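Proteasome accessory factor B/C (PafBC) (Paenarthrobacter aurescens, PDB 6SJ9) regulates transcription in the bacterial DNA damage response through a single chain that joins winged helix-turn-helix, WYL and WCX domains. Local coordinates at residues A[100-105]-A[391-396]; A[401-406]-A[419-424]; A[603-608]-A[618-623]. All blocks are in the same frame, centred on the assembly; numbering follows the deposited sequence.

Contact 1: A[100-105]-A[391-396]; sequences VLLLAA and SGLPEG
A105 and P394 make the closest approach of this contact: the methyl CB of A105 lies 3.5 Å from CG of the proline ring, a close spacing for two carbons, and 3.8 Å from CB of P394. Both residues direct their CB at the opposing segment; CB and CG of the ring face A105, while its CD faces L102. L102 supplies the second apolar group. Its CD1 branch reaches CD of P394 at 3.9 Å, the two side chains crossing at about a right angle. With CG anti to the backbone N (chi1 177°), the side chain leans out from the helix, and the same CD1 also meets CD2 of L393 at 4.2 Å.

The loop 391-396 follows helix 378-389 of the PafC helix-turn-helix region, so the packing joins the stretch just after that helix to the long helix 95-118. S391 OG hydrogen-bonds to the carbonyls of K386 and I387 in the last turn of helix 378-389.

One polar atom borders the apolar cluster: the carbonyl O of G392, 3.7 Å from CD1 of L102. At phi 84° and psi 180°, a CB on G392 would press on the carbonyl O of the preceding S391. P394 also rests on R142 and on E109 of helix 95-118, while A105 touches L433 of helix 427-441.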
loop_
_atom_site.group_PDB
_atom_site.type_symbol
_atom_site.label_atom_id
_atom_site.label_comp_id
_atom_site.label_asym_id
_atom_site.label_seq_id
_atom_site.Cartn_x
_atom_site.Cartn_y
_atom_site.Cartn_z
ATOM N N VAL A 100 3.841 -10.668 -1.735
ATOM C CA VAL A 100 2.714 -10.443 -2.631
ATOM C C VAL A 100 1.595 -9.741 -1.892
ATOM O O VAL A 100 1.025 -8.747 -2.357
ATOM C CB VAL A 100 2.205 -11.774 -3.189
ATOM C CG1 VAL A 100 0.854 -11.510 -3.978
ATOM C CG2 VAL A 100 3.242 -12.410 -4.031
ATOM N N LEU A 101 1.309 -10.228 -0.692
ATOM C CA LEU A 101 0.252 -9.654 0.121
ATOM C C LEU A 101 0.500 -8.182 0.392
ATOM O O LEU A 101 -0.443 -7.416 0.607
ATOM C CB LEU A 101 0.162 -10.451 1.411
ATOM C CG LEU A 101 -1.130 -10.290 2.148
ATOM C CD1 LEU A 101 -2.204 -10.811 1.258
ATOM C CD2 LEU A 101 -1.001 -11.074 3.382
ATOM N N LEU A 102 1.768 -7.792 0.451
ATOM C CA LEU A 102 2.149 -6.408 0.679
ATOM C C LEU A 102 1.765 -5.510 -0.490
ATOM O O LEU A 102 1.259 -4.400 -0.298
ATOM C CB LEU A 102 3.655 -6.372 0.888
ATOM C CG LEU A 102 4.374 -5.063 1.089
ATOM C CD1 LEU A 102 3.554 -4.196 2.026
ATOM C CD2 LEU A 102 5.745 -5.419 1.734
ATOM N N LEU A 103 1.938 -6.001 -1.706
ATOM C CA LEU A 103 1.536 -5.224 -2.867
ATOM C C LEU A 103 0.015 -5.131 -2.893
ATOM O O LEU A 103 -0.539 -4.078 -3.182
ATOM C CB LEU A 103 2.110 -5.871 -4.141
ATOM C CG LEU A 103 1.863 -5.129 -5.418
ATOM C CD1 LEU A 103 2.266 -3.707 -5.299
ATOM C CD2 LEU A 103 2.581 -5.867 -6.606
ATOM N N ALA A 104 -0.658 -6.235 -2.551
ATOM C CA ALA A 104 -2.108 -6.241 -2.533
ATOM C C ALA A 104 -2.657 -5.202 -1.553
ATOM O O ALA A 104 -3.649 -4.538 -1.831
ATOM C CB ALA A 104 -2.600 -7.649 -2.140
ATOM N N ALA A 105 -2.043 -5.078 -0.390
ATOM C CA ALA A 105 -2.526 -4.110 0.593
ATOM C C ALA A 105 -2.367 -2.706 0.076
ATOM O O ALA A 105 -3.200 -1.833 0.368
ATOM C CB ALA A 105 -1.755 -4.289 1.930
ATOM N N SER A 391 7.678 0.936 1.336
ATOM C CA SER A 391 6.528 1.812 1.372
ATOM C C SER A 391 5.776 1.662 2.650
ATOM O O SER A 391 4.679 2.211 2.759
ATOM C CB SER A 391 5.586 1.557 0.202
ATOM O OG SER A 391 6.203 2.017 -0.964
ATOM N N GLY A 392 6.325 0.914 3.598
ATOM C CA GLY A 392 5.663 0.749 4.855
ATOM C C GLY A 392 4.655 -0.359 4.719
ATOM O O GLY A 392 4.531 -1.020 3.680
ATOM N N LEU A 393 3.968 -0.610 5.836
ATOM C CA LEU A 393 2.972 -1.665 5.951
ATOM C C LEU A 393 1.605 -1.000 6.024
ATOM O O LEU A 393 1.382 -0.174 6.923
ATOM C CB LEU A 393 3.231 -2.532 7.189
ATOM C CG LEU A 393 4.676 -3.076 7.212
ATOM C CD1 LEU A 393 4.910 -4.017 8.357
ATOM C CD2 LEU A 393 5.084 -3.768 5.896
ATOM N N PRO A 394 0.689 -1.248 5.096
ATOM C CA PRO A 394 -0.650 -0.670 5.237
ATOM C C PRO A 394 -1.338 -1.205 6.490
ATOM O O PRO A 394 -0.901 -2.169 7.136
ATOM C CB PRO A 394 -1.370 -1.069 3.937
ATOM C CG PRO A 394 -0.275 -1.284 2.936
ATOM C CD PRO A 394 0.902 -1.852 3.759
ATOM N N GLU A 395 -2.477 -0.601 6.801
ATOM C CA GLU A 395 -3.245 -1.106 7.920
ATOM C C GLU A 395 -3.809 -2.474 7.578
ATOM O O GLU A 395 -4.071 -2.796 6.416
ATOM C CB GLU A 395 -4.390 -0.161 8.280
ATOM C CG GLU A 395 -4.897 -0.412 9.692
ATOM C CD GLU A 395 -6.394 -0.675 9.721
ATOM O OE1 GLU A 395 -7.150 0.251 10.088
ATOM O OE2 GLU A 395 -6.814 -1.796 9.350
ATOM N N GLY A 396 -3.949 -3.294 8.611
ATOM C CA GLY A 396 -4.391 -4.651 8.453
ATOM C C GLY A 396 -3.333 -5.588 7.919
ATOM O O GLY A 396 -3.608 -6.788 7.803
#

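Contact 2: A[401-406]-A[419-424]; sequences LLDIQW and LNRPVR
CD1 of L401 packs against CG2 of V423 at 3.5 Å and against CB of R421 at 3.9 Å, and L401 loses the most surface of any residue here. Although its CB is directed away from segment 419-424, the side chain turns back, with chi1 of -148° lying off the usual staggered values. The spacing to V423 is tight for two methyl groups, and those side chains cross at about a right angle.

R421, second in buried surface, lies beside L401, the two side chains running antiparallel alongside each other. Its CD lies 3.3 Å from the carbonyl O of L401, and that oxygen sits at the edge of the guanidinium, in its plane. The chain bends about its CG-CD bond (chi3 63°), which carries NH2 on towards D403. There OD2 of D403 and NH2 of R421 form a long salt bridge of 3.5 Å. The carboxylate oxygen comes to the guanidinium edge, but the two planes stand almost perpendicular, 89° apart, so this is a single-point meeting rather than a paired, coplanar one.

The backbones of the two segments are not hydrogen-bonded to each other; each belongs to a different sheet. Strand 404-407 lies between 175-188 and 410-413, and its pairing with 410-413 is consistent with the wing of a winged helix-turn-helix. Strand 421-424 instead pairs with 90-93, V423 bonding through its backbone to V91.

V423 directs its CB at segment 401-406, and it also touches P398. L401 packs on S98 of helix 95-118 as well, while R421 lies against H416 in the loop that follows strand 410-413.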
loop_
_atom_site.group_PDB
_atom_site.type_symbol
_atom_site.label_atom_id
_atom_site.label_comp_id
_atom_site.label_asym_id
_atom_site.label_seq_id
_atom_site.Cartn_x
_atom_site.Cartn_y
_atom_site.Cartn_z
ATOM N N LEU A 401 6.128 -9.765 9.742
ATOM C CA LEU A 401 6.131 -10.749 8.664
ATOM C C LEU A 401 7.389 -10.789 7.783
ATOM O O LEU A 401 7.790 -11.879 7.372
ATOM C CB LEU A 401 4.887 -10.503 7.792
ATOM C CG LEU A 401 4.132 -11.621 7.063
ATOM C CD1 LEU A 401 3.876 -12.803 7.982
ATOM C CD2 LEU A 401 2.813 -11.120 6.439
ATOM N N LEU A 402 8.017 -9.645 7.446
ATOM C CA LEU A 402 9.152 -9.592 6.511
ATOM C C LEU A 402 10.451 -9.117 7.155
ATOM O O LEU A 402 10.533 -7.985 7.641
ATOM C CB LEU A 402 8.838 -8.695 5.317
ATOM C CG LEU A 402 7.777 -9.333 4.435
ATOM C CD1 LEU A 402 7.703 -8.651 3.128
ATOM C CD2 LEU A 402 8.095 -10.788 4.260
ATOM N N ASP A 403 11.494 -9.933 7.058
ATOM C CA ASP A 403 12.846 -9.473 7.372
ATOM C C ASP A 403 13.557 -9.201 6.056
ATOM O O ASP A 403 13.797 -10.129 5.275
ATOM C CB ASP A 403 13.669 -10.497 8.166
ATOM C CG ASP A 403 13.164 -10.717 9.577
ATOM O OD1 ASP A 403 13.760 -11.573 10.273
ATOM O OD2 ASP A 403 12.174 -10.063 9.983
ATOM N N ILE A 404 13.952 -7.944 5.864
ATOM C CA ILE A 404 14.572 -7.451 4.638
ATOM C C ILE A 404 16.001 -6.990 4.938
ATOM O O ILE A 404 16.229 -6.273 5.928
ATOM C CB ILE A 404 13.752 -6.297 4.043
ATOM C CG1 ILE A 404 12.348 -6.829 3.749
ATOM C CG2 ILE A 404 14.407 -5.825 2.747
ATOM C CD1 ILE A 404 11.306 -5.797 3.579
ATOM N N GLN A 405 16.955 -7.447 4.102
ATOM C CA GLN A 405 18.338 -6.967 4.054
ATOM C C GLN A 405 18.589 -6.354 2.665
ATOM O O GLN A 405 18.314 -6.982 1.631
ATOM C CB GLN A 405 19.399 -8.062 4.241
ATOM C CG GLN A 405 19.501 -8.676 5.608
ATOM C CD GLN A 405 18.257 -9.489 5.963
ATOM O OE1 GLN A 405 17.783 -9.409 7.071
ATOM N NE2 GLN A 405 17.739 -10.281 5.017
ATOM N N TRP A 406 19.203 -5.190 2.646
ATOM C CA TRP A 406 19.547 -4.515 1.391
ATOM C C TRP A 406 20.988 -4.046 1.491
ATOM O O TRP A 406 21.259 -3.011 2.105
ATOM C CB TRP A 406 18.616 -3.359 1.147
ATOM C CG TRP A 406 18.759 -2.707 -0.178
ATOM C CD1 TRP A 406 19.919 -2.478 -0.894
ATOM C CD2 TRP A 406 17.693 -2.152 -0.957
ATOM N NE1 TRP A 406 19.625 -1.826 -2.068
ATOM C CE2 TRP A 406 18.279 -1.587 -2.129
ATOM C CE3 TRP A 406 16.306 -2.089 -0.793
ATOM C CZ2 TRP A 406 17.524 -0.985 -3.125
ATOM C CZ3 TRP A 406 15.542 -1.453 -1.794
ATOM C CH2 TRP A 406 16.157 -0.937 -2.947
ATOM N N LEU A 419 9.343 -22.026 10.016
ATOM C CA LEU A 419 8.827 -21.131 11.042
ATOM C C LEU A 419 7.992 -20.059 10.355
ATOM O O LEU A 419 8.151 -18.865 10.614
ATOM C CB LEU A 419 9.945 -20.494 11.871
ATOM C CG LEU A 419 10.986 -21.260 12.682
ATOM C CD1 LEU A 419 12.124 -20.338 13.077
ATOM C CD2 LEU A 419 10.296 -21.779 13.930
ATOM N N ASN A 420 7.117 -20.475 9.433
ATOM C CA ASN A 420 6.138 -19.551 8.870
ATOM C C ASN A 420 5.477 -18.793 10.012
ATOM O O ASN A 420 5.011 -19.390 10.992
ATOM C CB ASN A 420 5.085 -20.297 8.038
ATOM C CG ASN A 420 5.572 -20.662 6.640
ATOM O OD1 ASN A 420 6.736 -20.440 6.283
ATOM N ND2 ASN A 420 4.672 -21.245 5.842
ATOM N N ARG A 421 5.446 -17.480 9.880
ATOM C CA ARG A 421 4.855 -16.631 10.897
ATOM C C ARG A 421 3.340 -16.713 10.800
ATOM O O ARG A 421 2.783 -16.399 9.741
ATOM C CB ARG A 421 5.363 -15.203 10.725
ATOM C CG ARG A 421 6.669 -15.172 9.925
ATOM C CD ARG A 421 7.447 -13.873 10.041
ATOM N NE ARG A 421 7.888 -13.632 11.418
ATOM C CZ ARG A 421 8.734 -12.671 11.788
ATOM N NH1 ARG A 421 9.050 -12.531 13.069
ATOM N NH2 ARG A 421 9.257 -11.846 10.883
ATOM N N PRO A 422 2.637 -17.157 11.847
ATOM C CA PRO A 422 1.179 -17.191 11.738
ATOM C C PRO A 422 0.681 -15.769 11.857
ATOM O O PRO A 422 1.277 -14.922 12.528
ATOM C CB PRO A 422 0.739 -18.049 12.931
ATOM C CG PRO A 422 1.954 -18.856 13.275
ATOM C CD PRO A 422 3.120 -17.939 12.999
ATOM N N VAL A 423 -0.366 -15.489 11.114
ATOM C CA VAL A 423 -0.987 -14.189 11.128
ATOM C C VAL A 423 -2.482 -14.394 11.254
ATOM O O VAL A 423 -3.031 -15.334 10.669
ATOM C CB VAL A 423 -0.654 -13.413 9.826
ATOM C CG1 VAL A 423 -1.463 -12.113 9.754
ATOM C CG2 VAL A 423 0.847 -13.188 9.690
ATOM N N ARG A 424 -3.127 -13.544 12.042
ATOM C CA ARG A 424 -4.557 -13.564 12.196
ATOM C C ARG A 424 -5.094 -12.393 11.399
ATOM O O ARG A 424 -4.558 -11.292 11.492
ATOM C CB ARG A 424 -4.968 -13.459 13.660
ATOM C CG ARG A 424 -6.473 -13.370 13.854
ATOM C CD ARG A 424 -6.893 -13.756 15.261
ATOM N NE ARG A 424 -6.367 -15.073 15.595
ATOM C CZ ARG A 424 -6.743 -15.787 16.668
ATOM N NH1 ARG A 424 -6.206 -16.980 16.912
ATOM N NH2 ARG A 424 -7.663 -15.311 17.497
#

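Contact 3: A[603-608]-A[618-623]; sequences YYAERT and AEVRFG
R607 and E619 form a salt bridge on one side of a beta hairpin, guanidinium and carboxylate planes 28° apart. NH2 of R607 donates to OE1 of E619 at 3.1 Å on its syn side, 31° out of the carboxylate plane, and a weak bond runs from NE to OE2 at 3.3 Å.

The backbones pair as well, R607 with E619 as an antiparallel hydrogen-bonded pair: E619 N bonds to R607 O (2.9 Å), and E606 N to E619 O (2.7 Å). A water accepts from R621 N and donates to Y603 O. E606 bends at chi2 and lays its carboxylate beside the aliphatic part of R621, OE2 being 3.1 Å from CD; the guanidinium is bridged to D585.

The rings of Y603 and F622 lie obliquely, centroids 5.2 Å apart and planes at 40°; CE2 of Y603 lies 3.6 Å from CE2 of F622. CG1 of V620 packs on CB of A605 at 3.8 Å.

Y604 closes helix 599-602 in a Schellman motif. Strand 607-610 borders the four-stranded sheet of this WCX domain, strand order 2-3-1-4 as in ferredoxin-like folds; 616-622 pairs on its other side with 586-592, and F631 of helix 627-634 meets both rings edge-to-face.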
loop_
_atom_site.group_PDB
_atom_site.type_symbol
_atom_site.label_atom_id
_atom_site.label_comp_id
_atom_site.label_asym_id
_atom_site.label_seq_id
_atom_site.Cartn_x
_atom_site.Cartn_y
_atom_site.Cartn_z
ATOM N N TYR A 603 3.698 10.672 -4.895
ATOM C CA TYR A 603 2.466 11.230 -5.433
ATOM C C TYR A 603 2.569 11.543 -6.927
ATOM O O TYR A 603 1.761 12.318 -7.452
ATOM C CB TYR A 603 2.078 12.457 -4.600
ATOM C CG TYR A 603 1.600 12.041 -3.192
ATOM C CD1 TYR A 603 2.520 11.772 -2.175
ATOM C CD2 TYR A 603 0.246 11.844 -2.901
ATOM C CE1 TYR A 603 2.103 11.356 -0.883
ATOM C CE2 TYR A 603 -0.180 11.426 -1.603
ATOM C CZ TYR A 603 0.763 11.187 -0.604
ATOM O OH TYR A 603 0.372 10.766 0.675
ATOM N N TYR A 604 3.531 10.932 -7.623
ATOM C CA TYR A 604 3.632 10.999 -9.086
ATOM C C TYR A 604 3.563 12.446 -9.585
ATOM O O TYR A 604 2.782 12.774 -10.472
ATOM C CB TYR A 604 2.556 10.141 -9.774
ATOM C CG TYR A 604 2.230 8.858 -9.017
ATOM C CD1 TYR A 604 3.128 7.796 -8.991
ATOM C CD2 TYR A 604 1.048 8.751 -8.282
ATOM C CE1 TYR A 604 2.863 6.644 -8.265
ATOM C CE2 TYR A 604 0.767 7.610 -7.552
ATOM C CZ TYR A 604 1.688 6.555 -7.554
ATOM O OH TYR A 604 1.371 5.444 -6.823
ATOM N N ALA A 605 4.398 13.304 -9.017
ATOM C CA ALA A 605 4.341 14.729 -9.319
ATOM C C ALA A 605 4.273 15.010 -10.819
ATOM O O ALA A 605 5.031 14.450 -11.613
ATOM C CB ALA A 605 5.574 15.410 -8.732
ATOM N N GLU A 606 3.358 15.893 -11.207
ATOM C CA GLU A 606 3.256 16.251 -12.622
ATOM C C GLU A 606 4.492 17.024 -13.073
ATOM O O GLU A 606 4.990 16.815 -14.182
ATOM C CB GLU A 606 1.993 17.089 -12.876
ATOM C CG GLU A 606 0.720 16.574 -12.176
ATOM C CD GLU A 606 0.168 15.318 -12.837
ATOM O OE1 GLU A 606 0.137 15.298 -14.085
ATOM O OE2 GLU A 606 -0.248 14.370 -12.128
ATOM N N ARG A 607 5.002 17.917 -12.228
ATOM C CA ARG A 607 6.168 18.734 -12.540
ATOM C C ARG A 607 6.954 18.965 -11.262
ATOM O O ARG A 607 6.375 19.086 -10.182
ATOM C CB ARG A 607 5.806 20.108 -13.112
ATOM C CG ARG A 607 5.085 20.105 -14.454
ATOM C CD ARG A 607 5.079 21.539 -15.067
ATOM N NE ARG A 607 4.367 22.503 -14.229
ATOM C CZ ARG A 607 4.242 23.797 -14.504
ATOM N NH1 ARG A 607 4.787 24.310 -15.594
ATOM N NH2 ARG A 607 3.578 24.578 -13.678
ATOM N N THR A 608 8.263 19.119 -11.405
ATOM C CA THR A 608 9.135 19.429 -10.279
ATOM C C THR A 608 10.097 20.544 -10.688
ATOM O O THR A 608 10.351 20.752 -11.874
ATOM C CB THR A 608 9.942 18.178 -9.800
ATOM O OG1 THR A 608 10.742 17.672 -10.875
ATOM C CG2 THR A 608 9.000 17.030 -9.287
ATOM N N ALA A 618 6.985 21.024 -6.285
ATOM C CA ALA A 618 6.337 19.851 -6.856
ATOM C C ALA A 618 4.853 20.104 -7.014
ATOM O O ALA A 618 4.162 20.421 -6.043
ATOM C CB ALA A 618 6.588 18.621 -5.996
ATOM N N GLU A 619 4.383 19.979 -8.232
ATOM C CA GLU A 619 2.974 20.080 -8.551
ATOM C C GLU A 619 2.372 18.672 -8.557
ATOM O O GLU A 619 2.803 17.823 -9.339
ATOM C CB GLU A 619 2.871 20.743 -9.919
ATOM C CG GLU A 619 1.540 21.183 -10.360
ATOM C CD GLU A 619 1.644 21.851 -11.705
ATOM O OE1 GLU A 619 1.689 23.099 -11.755
ATOM O OE2 GLU A 619 1.751 21.108 -12.709
ATOM N N VAL A 620 1.430 18.398 -7.664
ATOM C CA VAL A 620 0.868 17.058 -7.520
ATOM C C VAL A 620 -0.659 17.124 -7.545
ATOM O O VAL A 620 -1.261 18.104 -7.106
ATOM C CB VAL A 620 1.352 16.361 -6.211
ATOM C CG1 VAL A 620 2.869 16.291 -6.177
ATOM C CG2 VAL A 620 0.873 17.079 -5.021
ATOM N N ARG A 621 -1.285 16.023 -7.965
ATOM C CA ARG A 621 -2.729 15.846 -7.898
ATOM C C ARG A 621 -3.096 15.020 -6.670
ATOM O O ARG A 621 -2.676 13.872 -6.551
ATOM C CB ARG A 621 -3.247 15.154 -9.161
ATOM C CG ARG A 621 -3.019 15.947 -10.453
ATOM C CD ARG A 621 -3.253 15.062 -11.713
ATOM N NE ARG A 621 -4.642 14.583 -11.861
ATOM C CZ ARG A 621 -5.558 15.135 -12.666
ATOM N NH1 ARG A 621 -5.251 16.208 -13.403
ATOM N NH2 ARG A 621 -6.786 14.622 -12.743
ATOM N N PHE A 622 -3.875 15.602 -5.760
ATOM C CA PHE A 622 -4.407 14.901 -4.600
ATOM C C PHE A 622 -5.828 14.472 -4.895
ATOM O O PHE A 622 -6.564 15.175 -5.609
ATOM C CB PHE A 622 -4.389 15.775 -3.350
ATOM C CG PHE A 622 -3.079 15.792 -2.684
ATOM C CD1 PHE A 622 -2.161 16.794 -2.982
ATOM C CD2 PHE A 622 -2.726 14.805 -1.792
ATOM C CE1 PHE A 622 -0.914 16.799 -2.366
ATOM C CE2 PHE A 622 -1.489 14.801 -1.176
ATOM C CZ PHE A 622 -0.574 15.790 -1.461
ATOM N N GLY A 623 -6.183 13.292 -4.372
ATOM C CA GLY A 623 -7.479 12.695 -4.642
ATOM C C GLY A 623 -8.630 13.485 -4.066
ATOM O O GLY A 623 -9.737 13.455 -4.620
HETATM O O HOH W 1 0.421 14.053 -9.165
#

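From the N terminus, contact 1 closes by far the longest loop, bringing 391-396 back against helix 95-118 across 285 intervening residues that include the first WYL and WCX regions. Contact 2 opens only after it closes, spanning a short loop that holds strand 410-413, and contact 3 later closes a beta hairpin; the three follow in series, none nested or crossed. Contacts 1 and 2 touch, CD2 of L102 meeting CD1 of L402 at 4.0 Å, so helix 95-118 is shared packing ground for the PafC helix-turn-helix region. Contact 3 stands apart in the second WCX domain, its centre about 34 Å from that of contact 2, on the opposite side of the chain's centre.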